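Local coordinates for ABC transporter substrate-binding protein (Rhizobium radiobacter, PDB 6TFX) that binds the opine mannopinic acid in the periplasm as the solute-binding protein of an ABC transporter, probably handing it on for import into the cell, at residues A11-T16 against F203-A208; S337-L342 against V365-W370. One frame throughout, in Å; residues are numbered along the deposited sequence.

Contact 1 of 2, residues A11-T16 against F203-A208; sequences ASEDVT and FLNNEA
Phe203 offers one ring face to Asp14: CA of Asp14 stands 3.7 Å from the ring centroid, only 4° off the normal, a CH-pi contact placed squarely over the centre. Near the plane of the ring, at its edge, lies the carbonyl O of Ser12, which comes within 3.2 Å of Phe203 CB. The two segments leave neighbouring parallel strands, 5-10 and 198-203, of the mixed sheet in this family 5 solute-binding protein, and the aromatic ring packs against Asp14 and Val15 of the loop that follows the first strand. CG of Phe203 stands anti to its carbonyl carbon (chi1 -64°), which lays the ring along the backbone of these two residues. At the far end of the ring Val15 CG2 meets CZ at 3.7 Å, and Ser27 of helix 26-35 and Val181 of strand 180-185 also pack on Phe203. The carboxylate of Asp14 is turned nearly upright to the ring, the planes 80° apart, and its OD1 takes a hydrogen bond from Gly178 N and a weak one from Val15 N. Farther along, Asn205 crosses Glu13, whose CG touches Asn205 CB at 3.8 Å. No hydrogen bond joins the segments here; Asn205 ND2 probably donates to Gln338 O, while its OD1 sits 3.3 Å from Ala11 C.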
loop_
_atom_site.group_PDB
_atom_site.type_symbol
_atom_site.label_atom_id
_atom_site.label_comp_id
_atom_site.label_asym_id
_atom_site.label_seq_id
_atom_site.Cartn_x
_atom_site.Cartn_y
_atom_site.Cartn_z
ATOM N N ALA A 11 -12.196 7.409 3.210
ATOM C CA ALA A 11 -11.388 8.433 3.876
ATOM C C ALA A 11 -10.391 8.971 2.859
ATOM O O ALA A 11 -9.210 8.611 2.858
ATOM C CB ALA A 11 -10.664 7.842 5.076
ATOM N N SER A 12 -10.887 9.794 1.970
ATOM C CA SER A 12 -10.100 10.448 0.926
ATOM C C SER A 12 -10.820 11.712 0.530
ATOM O O SER A 12 -12.047 11.790 0.650
ATOM C CB SER A 12 -9.969 9.545 -0.298
ATOM O OG SER A 12 -9.243 10.204 -1.321
ATOM N N GLU A 13 -10.065 12.693 0.038
ATOM C CA GLU A 13 -10.615 13.967 -0.405
ATOM C C GLU A 13 -10.833 14.014 -1.906
ATOM O O GLU A 13 -11.704 14.771 -2.349
ATOM C CB GLU A 13 -9.748 15.150 0.077
ATOM C CG GLU A 13 -9.650 15.209 1.603
ATOM C CD GLU A 13 -9.076 16.477 2.217
ATOM O OE1 GLU A 13 -9.422 17.575 1.722
ATOM O OE2 GLU A 13 -8.278 16.377 3.184
ATOM N N ASP A 14 -10.084 13.197 -2.701
ATOM C CA ASP A 14 -10.221 13.218 -4.164
ATOM C C ASP A 14 -9.369 12.124 -4.799
ATOM O O ASP A 14 -8.621 11.435 -4.105
ATOM C CB ASP A 14 -9.726 14.592 -4.717
ATOM C CG ASP A 14 -10.216 15.049 -6.097
ATOM O OD1 ASP A 14 -11.084 14.352 -6.701
ATOM O OD2 ASP A 14 -9.732 16.100 -6.579
ATOM N N VAL A 15 -9.497 11.983 -6.120
ATOM C CA VAL A 15 -8.684 11.110 -6.965
ATOM C C VAL A 15 -7.385 11.878 -7.210
ATOM O O VAL A 15 -7.455 13.068 -7.526
ATOM C CB VAL A 15 -9.373 10.912 -8.361
ATOM C CG1 VAL A 15 -8.414 10.305 -9.398
ATOM C CG2 VAL A 15 -10.632 10.086 -8.250
ATOM N N THR A 16 -6.222 11.203 -7.164
ATOM C CA THR A 16 -4.971 11.838 -7.568
ATOM C C THR A 16 -4.551 11.208 -8.886
ATOM O O THR A 16 -4.392 11.923 -9.868
ATOM C CB THR A 16 -3.895 11.754 -6.488
ATOM O OG1 THR A 16 -4.437 12.370 -5.316
ATOM C CG2 THR A 16 -2.605 12.474 -6.899
ATOM N N PHE A 203 -16.147 10.579 -1.580
ATOM C CA PHE A 203 -15.034 11.136 -0.809
ATOM C C PHE A 203 -15.589 11.782 0.450
ATOM O O PHE A 203 -16.277 12.810 0.381
ATOM C CB PHE A 203 -14.241 12.137 -1.656
ATOM C CG PHE A 203 -13.598 11.459 -2.842
ATOM C CD1 PHE A 203 -12.645 10.464 -2.660
ATOM C CD2 PHE A 203 -13.937 11.821 -4.141
ATOM C CE1 PHE A 203 -12.058 9.830 -3.756
ATOM C CE2 PHE A 203 -13.342 11.196 -5.234
ATOM C CZ PHE A 203 -12.418 10.193 -5.035
ATOM N N LEU A 204 -15.435 11.091 1.581
ATOM C CA LEU A 204 -15.974 11.573 2.855
ATOM C C LEU A 204 -14.886 11.466 3.895
ATOM O O LEU A 204 -14.944 10.609 4.785
ATOM C CB LEU A 204 -17.236 10.773 3.271
ATOM C CG LEU A 204 -18.486 11.020 2.421
ATOM C CD1 LEU A 204 -19.484 9.896 2.578
ATOM C CD2 LEU A 204 -19.160 12.361 2.788
ATOM N N ASN A 205 -13.859 12.335 3.766
ATOM C CA ASN A 205 -12.720 12.319 4.686
ATOM C C ASN A 205 -13.106 12.605 6.139
ATOM O O ASN A 205 -12.498 12.044 7.036
ATOM C CB ASN A 205 -11.622 13.291 4.237
ATOM C CG ASN A 205 -10.261 12.889 4.782
ATOM O OD1 ASN A 205 -9.796 11.761 4.581
ATOM N ND2 ASN A 205 -9.580 13.815 5.471
ATOM N N ASN A 206 -14.151 13.430 6.368
ATOM C CA ASN A 206 -14.605 13.751 7.721
ATOM C C ASN A 206 -15.344 12.542 8.302
ATOM O O ASN A 206 -16.380 12.133 7.766
ATOM C CB ASN A 206 -15.489 14.987 7.704
ATOM C CG ASN A 206 -15.947 15.376 9.088
ATOM O OD1 ASN A 206 -16.981 14.911 9.575
ATOM N ND2 ASN A 206 -15.171 16.213 9.758
ATOM N N GLU A 207 -14.777 11.935 9.355
ATOM C CA GLU A 207 -15.322 10.725 9.994
ATOM C C GLU A 207 -16.749 10.896 10.484
ATOM O O GLU A 207 -17.566 9.991 10.293
ATOM C CB GLU A 207 -14.416 10.229 11.137
ATOM C CG GLU A 207 -13.094 9.645 10.646
ATOM C CD GLU A 207 -12.154 9.088 11.701
ATOM O OE1 GLU A 207 -12.312 9.412 12.901
ATOM O OE2 GLU A 207 -11.235 8.332 11.316
ATOM N N ALA A 208 -17.066 12.061 11.079
ATOM C CA ALA A 208 -18.437 12.305 11.569
ATOM C C ALA A 208 -19.451 12.311 10.412
ATOM O O ALA A 208 -20.501 11.675 10.526
ATOM C CB ALA A 208 -18.503 13.613 12.349
#

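Contact 2 of 2, residues S337-L342 against V365-W370; sequences SQLPGL and VEHAAW. With N72 ((2~{R})-2-[[(3~{R},4~{R},5~{S})-3,4,5,6-tetrakis(oxidanyl)-2-oxidanylidene-hexyl]amino]pentanedioic acid), chain C.
The mannopinic acid pocket is built here from the ends of two parallel strands, 330-337 and 358-365, each followed within one or two residues by a helix, and Leu339, Gly341, Leu342 and His367 from these junctions line the pocket. Ser337 and Val365 form a parallel bridge, and Gln338 N donates to Val365 O at 2.9 Å. Just past the bridge, Ser337 OG and His367 ND1 share a hydrogen bond of 2.7 Å near the plane of the imidazole. The same OG accepts from Leu339 N, 2.9 Å away and nearly straight, which makes an ST turn. Its position anti to the backbone N (chi1 171°) lets OG reach both ND1 and Leu339 N. Ser337 CB lies over the six-membered ring of Trp370, 3.8 Å from the centroid, in a CH-pi contact. The indole is fixed in turn by a hydrogen bond from its NE1 to Val335 O. Leu339 runs alongside His367, pointing the same way, and lays CB and CD2 over one imidazole face. Leu342 crosses His367 at about a right angle, bringing CD1 to 3.8 Å from CE1, and its branches also pack against the sugar-derived part of the opine. Glu366 caps the helix of His367, its two carboxylate oxygens accepting from Ala368 N and Ala369 N. On the pocket side, His367 NE2 donates to the opine carboxylate oxygen OXT at 2.8 Å with an angle of 161°. Because one imidazole nitrogen is tied to Ser337 and the other to the ligand, the ring's rotation is set by bonds at both ends, making Ser337 a second-shell residue that positions a first-shell ligand contact.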
loop_
_atom_site.group_PDB
_atom_site.type_symbol
_atom_site.label_atom_id
_atom_site.label_comp_id
_atom_site.label_asym_id
_atom_site.label_seq_id
_atom_site.Cartn_x
_atom_site.Cartn_y
_atom_site.Cartn_z
ATOM N N SER A 337 0.074 14.030 7.404
ATOM C CA SER A 337 -1.126 13.803 6.600
ATOM C C SER A 337 -2.433 14.063 7.382
ATOM O O SER A 337 -2.529 13.736 8.572
ATOM C CB SER A 337 -1.156 12.362 6.107
ATOM O OG SER A 337 -2.406 12.085 5.498
ATOM N N GLN A 338 -3.451 14.579 6.659
ATOM C CA GLN A 338 -4.803 14.789 7.167
ATOM C C GLN A 338 -5.698 13.547 6.961
ATOM O O GLN A 338 -6.896 13.604 7.275
ATOM C CB GLN A 338 -5.449 16.055 6.597
ATOM C CG GLN A 338 -4.885 17.306 7.256
ATOM C CD GLN A 338 -5.509 18.552 6.704
ATOM O OE1 GLN A 338 -5.491 18.788 5.499
ATOM N NE2 GLN A 338 -6.082 19.373 7.575
ATOM N N LEU A 339 -5.125 12.414 6.478
ATOM C CA LEU A 339 -5.884 11.144 6.457
ATOM C C LEU A 339 -6.215 10.918 7.942
ATOM O O LEU A 339 -5.307 10.991 8.771
ATOM C CB LEU A 339 -5.002 10.000 5.923
ATOM C CG LEU A 339 -5.654 8.614 5.890
ATOM C CD1 LEU A 339 -6.783 8.559 4.874
ATOM C CD2 LEU A 339 -4.606 7.551 5.564
ATOM N N PRO A 340 -7.496 10.747 8.343
ATOM C CA PRO A 340 -7.803 10.779 9.789
ATOM C C PRO A 340 -7.053 9.801 10.679
ATOM O O PRO A 340 -6.709 10.171 11.817
ATOM C CB PRO A 340 -9.315 10.561 9.853
ATOM C CG PRO A 340 -9.812 11.065 8.523
ATOM C CD PRO A 340 -8.732 10.712 7.526
ATOM N N GLY A 341 -6.778 8.598 10.170
ATOM C CA GLY A 341 -6.038 7.596 10.935
ATOM C C GLY A 341 -4.591 7.997 11.183
ATOM O O GLY A 341 -4.076 7.808 12.293
ATOM N N LEU A 342 -3.938 8.604 10.165
ATOM C CA LEU A 342 -2.557 9.084 10.312
ATOM C C LEU A 342 -2.528 10.357 11.162
ATOM O O LEU A 342 -1.588 10.584 11.938
ATOM C CB LEU A 342 -1.911 9.396 8.947
ATOM C CG LEU A 342 -1.423 8.184 8.184
ATOM C CD1 LEU A 342 -1.008 8.575 6.771
ATOM C CD2 LEU A 342 -0.270 7.466 8.921
ATOM N N VAL A 365 -1.440 18.518 6.211
ATOM C CA VAL A 365 -1.533 18.656 4.760
ATOM C C VAL A 365 -2.471 17.554 4.222
ATOM O O VAL A 365 -2.390 16.400 4.692
ATOM C CB VAL A 365 -0.111 18.591 4.100
ATOM C CG1 VAL A 365 -0.204 18.564 2.584
ATOM C CG2 VAL A 365 0.759 19.779 4.522
ATOM N N GLU A 366 -3.345 17.888 3.228
ATOM C CA GLU A 366 -4.219 16.909 2.598
ATOM C C GLU A 366 -3.358 15.706 2.170
ATOM O O GLU A 366 -2.224 15.892 1.681
ATOM C CB GLU A 366 -4.955 17.514 1.390
ATOM C CG GLU A 366 -5.909 16.544 0.710
ATOM C CD GLU A 366 -5.256 15.690 -0.361
ATOM O OE1 GLU A 366 -4.352 16.205 -1.060
ATOM O OE2 GLU A 366 -5.650 14.507 -0.506
ATOM N N HIS A 367 -3.893 14.500 2.366
ATOM C CA HIS A 367 -3.134 13.249 2.189
ATOM C C HIS A 367 -2.343 13.145 0.867
ATOM O O HIS A 367 -1.142 12.829 0.898
ATOM C CB HIS A 367 -4.081 12.049 2.360
ATOM C CG HIS A 367 -3.411 10.706 2.421
ATOM N ND1 HIS A 367 -2.477 10.410 3.405
ATOM C CD2 HIS A 367 -3.616 9.594 1.668
ATOM C CE1 HIS A 367 -2.133 9.144 3.214
ATOM N NE2 HIS A 367 -2.759 8.623 2.153
ATOM N N ALA A 368 -3.008 13.341 -0.294
ATOM C CA ALA A 368 -2.289 13.188 -1.569
ATOM C C ALA A 368 -1.190 14.247 -1.737
ATOM O O ALA A 368 -0.090 13.922 -2.225
ATOM C CB ALA A 368 -3.261 13.242 -2.727
ATOM N N ALA A 369 -1.465 15.495 -1.294
ATOM C CA ALA A 369 -0.467 16.576 -1.345
ATOM C C ALA A 369 0.709 16.241 -0.421
ATOM O O ALA A 369 1.862 16.554 -0.739
ATOM C CB ALA A 369 -1.098 17.891 -0.907
ATOM N N TRP A 370 0.403 15.654 0.768
ATOM C CA TRP A 370 1.424 15.256 1.737
ATOM C C TRP A 370 2.343 14.188 1.090
ATOM O O TRP A 370 3.562 14.304 1.198
ATOM C CB TRP A 370 0.738 14.708 2.984
ATOM C CG TRP A 370 1.651 14.012 3.949
ATOM C CD1 TRP A 370 2.486 14.588 4.868
ATOM C CD2 TRP A 370 1.796 12.599 4.095
ATOM N NE1 TRP A 370 3.126 13.610 5.602
ATOM C CE2 TRP A 370 2.709 12.377 5.157
ATOM C CE3 TRP A 370 1.214 11.491 3.451
ATOM C CZ2 TRP A 370 3.071 11.084 5.579
ATOM C CZ3 TRP A 370 1.521 10.218 3.902
ATOM C CH2 TRP A 370 2.470 10.019 4.932
HETATM O OAB N72 C . -3.674 4.856 11.765
HETATM C CAF N72 C . -2.705 4.579 10.734
HETATM C CAG N72 C . -3.097 4.967 9.269
HETATM O OAC N72 C . -4.456 5.212 9.108
HETATM C CAH N72 C . -2.366 4.090 8.251
HETATM O OAM N72 C . -1.737 2.920 8.615
HETATM C CAI N72 C . -2.769 3.487 6.919
HETATM O OAD N72 C . -4.148 3.193 6.903
HETATM C CAJ N72 C . -2.187 4.244 5.750
HETATM O OAE N72 C . -1.137 4.910 5.938
HETATM C CAK N72 C . -2.913 4.238 4.375
HETATM N N N72 C . -2.159 3.501 3.390
HETATM C CA N72 C . -1.597 4.123 2.252
HETATM C C N72 C . -1.530 5.625 2.211
HETATM O O N72 C . -0.624 6.478 2.567
HETATM C CB N72 C . -0.321 3.385 1.836
HETATM C CG N72 C . 0.741 4.118 1.016
HETATM C CD N72 C . 1.563 3.189 0.119
HETATM O OE1 N72 C . 1.074 2.116 -0.361
HETATM O OE2 N72 C . 2.740 3.514 -0.153
HETATM O OXT N72 C . -2.605 5.920 1.655
#

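From the N terminus, the chain leaves strand 5-10 through residues 11-16 and returns to them 187 residues later at 203-208, where contact 1 closes a long loop. Contact 2 comes afterwards and closes a much shorter one, from 337-342 to 365-370, which contains most of helix 340-353 and strand 358-365. The two loops follow one another without nesting or crossing. In space their centres lie about 10 Å apart and the contacts touch: Ala11 O packs on Leu339 CD1, and Asn205 on Pro340. Contact 1 ties the loop after strand 5-10 to the end of strand 198-203; where it touches contact 2, this part of the mixed sheet abuts the strand-helix junctions of the pocket.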